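Side-chain contacts in F420-reducing hydrogenase, subunit beta (Methanothermobacter marburgensis, PDB 4OMF), which probably passes electrons between an iron-sulfur cluster and its FAD so that hydrogen oxidation by the enzyme can reduce coenzyme F420: residues P50-E53 and P57-M60; V10-T15 and S228-A233. One frame throughout, in Å; residues are numbered along the deposited sequence.

In the fold
Both contacts reach the same mixed beta sheet, at places whose centres are 28 Å apart, and they do not touch. Interaction 1 is a surface contact between two neighbouring strands, 44-51 and 56-62, joined by a short turn. Interaction 2 is a buried contact between strand 8-14 and helix 224-235, more than 200 residues apart, and helix packs on sheet there. The chemistry follows the setting. At the exposed end of the hairpin, waters link backbone and amide groups and one methylene meets a glycine. Under the helix the contact is wholly apolar, a phenylalanine ring against a valine and an alanine.

Interaction 1: residues P50-E53 and P57-M60; sequences PGEE and PQPM
The turn end of a beta hairpin, strands 44-51 and 56-62, brings Gly51 close to Pro57 and Gln58. The CA atoms of Gly51 and Pro57 are 4.5 Å apart. Between 50-53 and 57-60 themselves, water does the linking. One water donates to both Pro50 O, at 2.7 Å, and Gln58 O, at 2.9 Å. It bridges two carbonyls that could not bond to each other. The one close side-chain touch is made by Gln58. Its CG lies beside the backbone N, anti to the carbonyl carbon (chi1 -69°), and reaches Gly51 CA at 3.8 Å. With no side chain on Gly51, the methylene rests directly on the glycine backbone. The Gln58 chain then bends at chi2 (-75°). Its amide ends near a second water, which accepts from Glu52 N at 2.9 Å and, weakly, from Gln58 NE2 at 3.5 Å. The CB of Pro57 is directed away from 50-53; its side chain touches Ala48 and is about 5 Å from the bound FAD. Regular pairing continues down the hairpin, where Gln58 bonds to Gly49 and Met60 to Val47 through the backbone. Strand 56-62 is an outermost strand of the sheet within this chain, and its Pro57 and Pro59 pack on loop residues including Lys75, Thr77, Ser79 and Met84.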
loop_
_atom_site.group_PDB
_atom_site.type_symbol
_atom_site.label_atom_id
_atom_site.label_comp_id
_atom_site.label_asym_id
_atom_site.label_seq_id
_atom_site.Cartn_x
_atom_site.Cartn_y
_atom_site.Cartn_z
ATOM N N PRO C 50 -3.973 25.340 -18.839
ATOM C CA PRO C 50 -4.041 24.348 -19.920
ATOM C C PRO C 50 -3.346 23.060 -19.507
ATOM O O PRO C 50 -2.376 23.116 -18.748
ATOM C CB PRO C 50 -3.295 25.027 -21.079
ATOM C CG PRO C 50 -3.298 26.500 -20.736
ATOM C CD PRO C 50 -3.244 26.556 -19.238
ATOM N N GLY C 51 -3.843 21.920 -19.983
ATOM C CA GLY C 51 -3.282 20.619 -19.643
ATOM C C GLY C 51 -2.762 19.894 -20.876
ATOM O O GLY C 51 -2.360 20.530 -21.843
ATOM N N GLU C 52 -2.802 18.563 -20.846
ATOM C CA GLU C 52 -2.223 17.750 -21.921
ATOM C C GLU C 52 -3.264 17.241 -22.924
ATOM O O GLU C 52 -2.911 16.651 -23.942
ATOM C CB GLU C 52 -1.443 16.569 -21.330
ATOM C CG GLU C 52 -2.081 15.934 -20.102
ATOM C CD GLU C 52 -1.215 14.837 -19.492
ATOM O OE1 GLU C 52 -0.365 14.272 -20.220
ATOM O OE2 GLU C 52 -1.383 14.544 -18.286
ATOM N N GLU C 53 -4.540 17.473 -22.631
ATOM C CA GLU C 53 -5.627 17.208 -23.578
ATOM C C GLU C 53 -6.506 18.454 -23.699
ATOM O O GLU C 53 -6.577 19.249 -22.764
ATOM C CB GLU C 53 -6.465 16.000 -23.130
ATOM C CG GLU C 53 -5.657 14.738 -22.846
ATOM C CD GLU C 53 -5.059 14.131 -24.097
ATOM O OE1 GLU C 53 -5.610 14.366 -25.197
ATOM O OE2 GLU C 53 -4.032 13.427 -23.986
ATOM N N PRO C 57 -8.004 20.626 -18.022
ATOM C CA PRO C 57 -7.047 21.566 -17.433
ATOM C C PRO C 57 -6.171 20.922 -16.368
ATOM O O PRO C 57 -6.451 19.825 -15.896
ATOM C CB PRO C 57 -7.942 22.645 -16.817
ATOM C CG PRO C 57 -9.226 21.905 -16.478
ATOM C CD PRO C 57 -9.392 20.884 -17.600
ATOM N N GLN C 58 -5.100 21.615 -16.007
ATOM C CA GLN C 58 -4.264 21.213 -14.878
ATOM C C GLN C 58 -4.042 22.422 -13.969
ATOM O O GLN C 58 -3.758 23.533 -14.451
ATOM C CB GLN C 58 -2.929 20.636 -15.366
ATOM C CG GLN C 58 -3.071 19.275 -16.063
ATOM C CD GLN C 58 -3.332 18.121 -15.082
ATOM O OE1 GLN C 58 -3.019 18.214 -13.884
ATOM N NE2 GLN C 58 -3.906 17.030 -15.591
ATOM N N PRO C 59 -4.167 22.217 -12.657
ATOM C CA PRO C 59 -3.858 23.306 -11.720
ATOM C C PRO C 59 -2.433 23.766 -11.907
ATOM O O PRO C 59 -1.540 22.946 -12.163
ATOM C CB PRO C 59 -4.051 22.670 -10.341
ATOM C CG PRO C 59 -4.946 21.478 -10.599
ATOM C CD PRO C 59 -4.578 20.984 -11.963
ATOM N N MET C 60 -2.218 25.065 -11.786
ATOM C CA MET C 60 -0.883 25.622 -11.972
ATOM C C MET C 60 -0.776 26.928 -11.179
ATOM O O MET C 60 -1.792 27.562 -10.869
ATOM C CB MET C 60 -0.596 25.850 -13.458
ATOM C CG MET C 60 -1.485 26.912 -14.119
ATOM S SD MET C 60 -0.845 28.594 -13.949
ATOM C CE MET C 60 0.773 28.435 -14.702
HETATM O O HOH W 1 -1.697 24.121 -16.377
HETATM O O HOH W 2 -4.704 17.385 -18.944
#

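Interaction 2: residues V10-T15 and S228-A233; sequences VSARST and SIFKQA
Phe230 reaches Val10 and Ala12 because its first torsion sets CG anti to the backbone N (chi1 -179°), which carries the ring out from helix 224-235 to strand 8-14. Val10 meets it from the opposite direction. Its chi1 of -64° turns CG1 to lie anti to the carbonyl carbon and leaves CG2 flanked by the backbone N and C, and CG2 is the branch that touches the ring. This is helix-on-sheet packing in an alpha/beta fold. Strand 8-14 sits between strands 217-221 and 239-243 in the mixed sheet, and the helix lies over one side of it. The backbones are well apart, with the CA atoms of Ala12 and Phe230 at 10.6 Å, and the aromatic side chain spans about half of that gap. Val10 and Ala12 are two apart on the strand, and both direct CB toward the helix. The intervening Ser11 points away from it. Phe230 is buried, as is Ala12, and the ring has further neighbours. It meets Phe239 with the planes at about 35°, and it also touches Val219 and Thr221 of strand 217-221. Val219 in turn touches both Val10 and Ala12, so the apolar patch runs across adjacent strands. Lys231, next on the helix, forms salt bridges from NZ to Glu8 and Asp227, which places charged groups beside this patch. Two neighbouring atoms at the far end of the ring make the contact. Phe230 CE2 takes Val10 CG2 obliquely at 3.9 Å. Phe230 CZ meets Ala12 CB at 4.0 Å, and the methyl comes to the ring at its edge.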
loop_
_atom_site.group_PDB
_atom_site.type_symbol
_atom_site.label_atom_id
_atom_site.label_comp_id
_atom_site.label_asym_id
_atom_site.label_seq_id
_atom_site.Cartn_x
_atom_site.Cartn_y
_atom_site.Cartn_z
ATOM N N VAL C 10 -23.690 42.544 -6.693
ATOM C CA VAL C 10 -23.755 43.418 -7.855
ATOM C C VAL C 10 -23.638 42.597 -9.137
ATOM O O VAL C 10 -23.233 41.425 -9.107
ATOM C CB VAL C 10 -22.624 44.482 -7.847
ATOM C CG1 VAL C 10 -22.780 45.431 -6.638
ATOM C CG2 VAL C 10 -21.221 43.821 -7.873
ATOM N N SER C 11 -23.980 43.226 -10.257
ATOM C CA SER C 11 -23.641 42.688 -11.570
ATOM C C SER C 11 -22.382 43.413 -12.055
ATOM O O SER C 11 -22.303 44.639 -11.930
ATOM C CB SER C 11 -24.800 42.883 -12.564
ATOM O OG SER C 11 -24.637 42.025 -13.688
ATOM N N ALA C 12 -21.396 42.677 -12.576
ATOM C CA ALA C 12 -20.136 43.324 -12.946
ATOM C C ALA C 12 -19.462 42.714 -14.162
ATOM O O ALA C 12 -19.706 41.556 -14.540
ATOM C CB ALA C 12 -19.149 43.326 -11.747
ATOM N N ARG C 13 -18.599 43.520 -14.770
ATOM C CA ARG C 13 -17.858 43.123 -15.963
ATOM C C ARG C 13 -16.492 43.805 -15.959
ATOM O O ARG C 13 -16.376 44.980 -15.608
ATOM C CB ARG C 13 -18.656 43.487 -17.222
ATOM C CG ARG C 13 -17.974 43.241 -18.560
ATOM C CD ARG C 13 -18.998 43.375 -19.686
ATOM N NE ARG C 13 -18.427 43.330 -21.033
ATOM C CZ ARG C 13 -18.059 42.221 -21.672
ATOM N NH1 ARG C 13 -18.165 41.033 -21.089
ATOM N NH2 ARG C 13 -17.567 42.310 -22.899
ATOM N N SER C 14 -15.449 43.066 -16.330
ATOM C CA SER C 14 -14.117 43.650 -16.457
ATOM C C SER C 14 -14.143 44.760 -17.507
ATOM O O SER C 14 -14.902 44.659 -18.464
ATOM C CB SER C 14 -13.108 42.582 -16.860
ATOM O OG SER C 14 -11.910 43.189 -17.299
ATOM N N THR C 15 -13.337 45.812 -17.324
ATOM C CA THR C 15 -13.225 46.877 -18.322
ATOM C C THR C 15 -12.044 46.665 -19.257
ATOM O O THR C 15 -11.803 47.472 -20.169
ATOM C CB THR C 15 -13.055 48.273 -17.669
ATOM O OG1 THR C 15 -11.936 48.246 -16.778
ATOM C CG2 THR C 15 -14.318 48.683 -16.898
ATOM N N SER C 228 -13.268 44.335 0.367
ATOM C CA SER C 228 -12.358 45.463 0.264
ATOM C C SER C 228 -11.526 45.367 -1.006
ATOM O O SER C 228 -11.308 46.364 -1.675
ATOM C CB SER C 228 -11.467 45.554 1.502
ATOM O OG SER C 228 -10.186 45.040 1.242
ATOM N N ILE C 229 -11.073 44.165 -1.356
ATOM C CA ILE C 229 -10.267 43.998 -2.564
ATOM C C ILE C 229 -11.102 44.245 -3.825
ATOM O O ILE C 229 -10.646 44.908 -4.750
ATOM C CB ILE C 229 -9.617 42.589 -2.634
ATOM C CG1 ILE C 229 -8.621 42.393 -1.476
ATOM C CG2 ILE C 229 -8.906 42.396 -3.963
ATOM C CD1 ILE C 229 -7.992 41.008 -1.408
ATOM N N PHE C 230 -12.324 43.722 -3.864
ATOM C CA PHE C 230 -13.177 43.950 -5.021
ATOM C C PHE C 230 -13.579 45.432 -5.132
ATOM O O PHE C 230 -13.545 46.001 -6.228
ATOM C CB PHE C 230 -14.413 43.046 -4.979
ATOM C CG PHE C 230 -15.323 43.228 -6.175
ATOM C CD1 PHE C 230 -14.948 42.756 -7.425
ATOM C CD2 PHE C 230 -16.533 43.892 -6.054
ATOM C CE1 PHE C 230 -15.773 42.930 -8.534
ATOM C CE2 PHE C 230 -17.360 44.070 -7.153
ATOM C CZ PHE C 230 -16.972 43.583 -8.400
ATOM N N LYS C 231 -13.928 46.076 -4.016
ATOM C CA LYS C 231 -14.260 47.496 -4.051
ATOM C C LYS C 231 -13.081 48.333 -4.554
ATOM O O LYS C 231 -13.272 49.280 -5.334
ATOM C CB LYS C 231 -14.701 48.005 -2.668
ATOM C CG LYS C 231 -16.068 47.517 -2.180
ATOM C CD LYS C 231 -17.205 47.903 -3.121
ATOM C CE LYS C 231 -18.568 47.894 -2.400
ATOM N NZ LYS C 231 -18.974 46.532 -1.911
ATOM N N GLN C 232 -11.875 47.994 -4.097
ATOM C CA GLN C 232 -10.636 48.636 -4.574
ATOM C C GLN C 232 -10.492 48.581 -6.090
ATOM O O GLN C 232 -10.111 49.570 -6.714
ATOM C CB GLN C 232 -9.398 47.979 -3.956
ATOM C CG GLN C 232 -8.860 48.621 -2.704
ATOM C CD GLN C 232 -7.596 47.927 -2.224
ATOM O OE1 GLN C 232 -7.596 47.285 -1.174
ATOM N NE2 GLN C 232 -6.517 48.030 -3.008
ATOM N N ALA C 233 -10.749 47.405 -6.669
ATOM C CA ALA C 233 -10.597 47.210 -8.109
ATOM C C ALA C 233 -11.624 48.029 -8.879
ATOM O O ALA C 233 -11.315 48.589 -9.921
ATOM C CB ALA C 233 -10.712 45.731 -8.466
#